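Local coordinates for cell division control protein 73 (PDB 3V46) that serves as a subunit of the PAF1 complex in transcription elongation and histone modification, its Ras-like C-terminal domain promoting association of the complex with chromatin, at residues D86-I91 against Q113-Y118. Sequence-based numbering, arbitrary orientation.
Sequences DRVVAI and QRCKGY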
loop_
_atom_site.group_PDB
_atom_site.type_symbol
_atom_site.label_atom_id
_atom_site.label_comp_id
_atom_site.label_asym_id
_atom_site.label_seq_id
_atom_site.Cartn_x
_atom_site.Cartn_y
_atom_site.Cartn_z
ATOM N N ASP A 86 -0.506 15.426 -0.512
ATOM C CA ASP A 86 -0.864 15.383 -1.928
ATOM C C ASP A 86 -0.061 14.325 -2.667
ATOM O O ASP A 86 -0.418 13.946 -3.788
ATOM C CB ASP A 86 -0.624 16.733 -2.600
ATOM C CG ASP A 86 -1.512 17.826 -2.062
ATOM O OD1 ASP A 86 -2.660 17.524 -1.682
ATOM O OD2 ASP A 86 -1.062 18.999 -2.030
ATOM N N ARG A 87 1.027 13.866 -2.043
ATOM C CA ARG A 87 1.940 12.896 -2.641
ATOM C C ARG A 87 1.533 11.457 -2.355
ATOM O O ARG A 87 2.115 10.530 -2.902
ATOM C CB ARG A 87 3.366 13.117 -2.121
ATOM C CG ARG A 87 4.002 14.428 -2.591
ATOM C CD ARG A 87 5.258 14.761 -1.801
ATOM N NE ARG A 87 6.277 13.723 -1.892
ATOM C CZ ARG A 87 7.397 13.711 -1.180
ATOM N NH1 ARG A 87 7.658 14.697 -0.331
ATOM N NH2 ARG A 87 8.264 12.721 -1.317
ATOM N N VAL A 88 0.554 11.261 -1.478
ATOM C CA VAL A 88 0.132 9.912 -1.111
ATOM C C VAL A 88 -0.703 9.334 -2.249
ATOM O O VAL A 88 -1.747 9.884 -2.605
ATOM C CB VAL A 88 -0.659 9.918 0.215
ATOM C CG1 VAL A 88 -1.250 8.545 0.513
ATOM C CG2 VAL A 88 0.235 10.354 1.363
ATOM N N VAL A 89 -0.221 8.238 -2.830
ATOM C CA VAL A 89 -0.848 7.639 -4.013
ATOM C C VAL A 89 -1.516 6.300 -3.713
ATOM O O VAL A 89 -2.342 5.829 -4.490
ATOM C CB VAL A 89 0.159 7.456 -5.175
ATOM C CG1 VAL A 89 0.697 8.802 -5.633
ATOM C CG2 VAL A 89 1.296 6.534 -4.783
ATOM N N ALA A 90 -1.169 5.680 -2.587
ATOM C CA ALA A 90 -1.802 4.428 -2.185
ATOM C C ALA A 90 -1.734 4.283 -0.688
ATOM O O ALA A 90 -0.761 4.705 -0.050
ATOM C CB ALA A 90 -1.131 3.241 -2.867
ATOM N N ILE A 91 -2.778 3.665 -0.142
ATOM C CA ILE A 91 -2.899 3.410 1.281
ATOM C C ILE A 91 -3.304 1.957 1.471
ATOM O O ILE A 91 -4.347 1.520 0.966
ATOM C CB ILE A 91 -3.943 4.344 1.924
ATOM C CG1 ILE A 91 -3.515 5.818 1.744
ATOM C CG2 ILE A 91 -4.127 4.018 3.407
ATOM C CD1 ILE A 91 -4.532 6.816 2.191
ATOM N N GLN A 113 -11.852 8.397 -1.928
ATOM C CA GLN A 113 -12.294 9.040 -3.147
ATOM C C GLN A 113 -11.105 9.680 -3.857
ATOM O O GLN A 113 -11.122 9.859 -5.071
ATOM C CB GLN A 113 -13.353 10.097 -2.844
ATOM C CG GLN A 113 -14.761 9.549 -2.786
ATOM C CD GLN A 113 -15.807 10.643 -2.682
ATOM O OE1 GLN A 113 -16.151 11.092 -1.587
ATOM N NE2 GLN A 113 -16.322 11.077 -3.829
ATOM N N ARG A 114 -10.065 10.021 -3.104
ATOM C CA ARG A 114 -8.945 10.733 -3.698
ATOM C C ARG A 114 -7.592 10.033 -3.568
ATOM O O ARG A 114 -6.636 10.446 -4.229
ATOM C CB ARG A 114 -8.872 12.153 -3.139
ATOM C CG ARG A 114 -8.635 12.236 -1.655
ATOM C CD ARG A 114 -8.730 13.683 -1.204
ATOM N NE ARG A 114 -7.731 14.501 -1.881
ATOM C CZ ARG A 114 -7.889 15.781 -2.208
ATOM N NH1 ARG A 114 -9.013 16.425 -1.922
ATOM N NH2 ARG A 114 -6.905 16.419 -2.821
ATOM N N CYS A 115 -7.513 8.985 -2.739
ATOM C CA CYS A 115 -6.313 8.156 -2.621
ATOM C C CYS A 115 -6.741 6.710 -2.825
ATOM O O CYS A 115 -7.753 6.271 -2.288
ATOM C CB CYS A 115 -5.628 8.262 -1.237
ATOM S SG CYS A 115 -5.044 9.910 -0.703
ATOM N N LYS A 116 -5.955 5.964 -3.583
ATOM C CA LYS A 116 -6.233 4.560 -3.827
ATOM C C LYS A 116 -5.984 3.729 -2.579
ATOM O O LYS A 116 -4.909 3.779 -1.993
ATOM C CB LYS A 116 -5.352 4.071 -4.973
ATOM C CG LYS A 116 -5.449 2.604 -5.231
ATOM C CD LYS A 116 -6.612 2.303 -6.108
ATOM C CE LYS A 116 -6.665 0.830 -6.454
ATOM N NZ LYS A 116 -7.882 0.529 -7.230
ATOM N N GLY A 117 -6.995 2.976 -2.162
ATOM C CA GLY A 117 -6.881 2.095 -1.019
ATOM C C GLY A 117 -6.845 0.620 -1.395
ATOM O O GLY A 117 -7.462 0.195 -2.378
ATOM N N TYR A 118 -6.119 -0.148 -0.589
ATOM C CA TYR A 118 -6.009 -1.596 -0.732
ATOM C C TYR A 118 -6.245 -2.250 0.615
ATOM O O TYR A 118 -5.885 -1.694 1.656
ATOM C CB TYR A 118 -4.610 -2.004 -1.218
ATOM C CG TYR A 118 -4.270 -1.521 -2.602
ATOM C CD1 TYR A 118 -3.657 -0.293 -2.796
ATOM C CD2 TYR A 118 -4.571 -2.284 -3.717
ATOM C CE1 TYR A 118 -3.342 0.154 -4.040
ATOM C CE2 TYR A 118 -4.253 -1.835 -4.990
ATOM C CZ TYR A 118 -3.636 -0.614 -5.136
ATOM O OH TYR A 118 -3.318 -0.144 -6.388
HETATM O O HOH W 1 -4.071 15.944 -3.415
HETATM O O HOH W 2 -4.104 7.580 -5.339
#
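Ile91 and Tyr118 lie on neighbouring parallel strands, 88-92 and 116-122, the arms of a beta-alpha-beta unit connected through helix 108-114 in the Ras-like, non-GTP-binding fold of this C-terminal domain. Ile91 donates N-H to Lys116 O (2.8 Å) and accepts from Tyr118 N at its O (2.9 Å), bonding the residues before and after Gly117 as in a regular parallel ladder. Each of these oxygens also has a CA-H...O contact, Lys116 O with Ala90 CA and Ile91 O with Gly117 CA.

Before this pairing the strands diverge. One water donates to Val89 O (2.6 Å) and accepts from Lys116 N (3.0 Å), replacing a direct bond. Lys116 CB lies against Val89 O (3.5 Å), while the side chain, bent at chi2 (84°), leads NZ away to a salt bridge with Glu137. Farther out, another water links Asp86 OD1 to Arg114 NH2, lying in the guanidinium plane; OD1 and NH2 themselves are 4.5 Å apart, too far for a salt bridge, the carboxylate oxygen well off that plane.

Apolar contacts flank the ladder. On the face that carries Ala90 and Tyr118, the alanine methyl meets the ring edge in plane; helix 149-166 covers this face, its Ser159 OG hydrogen-bonded to Tyr118 OH. On the Ile91 face, the extended isoleucine branch (chi2 173°) brings CD1 to 3.9 Å from Cys115 CB, while Cys115 SG sits 4.2 Å from Val88 CG1.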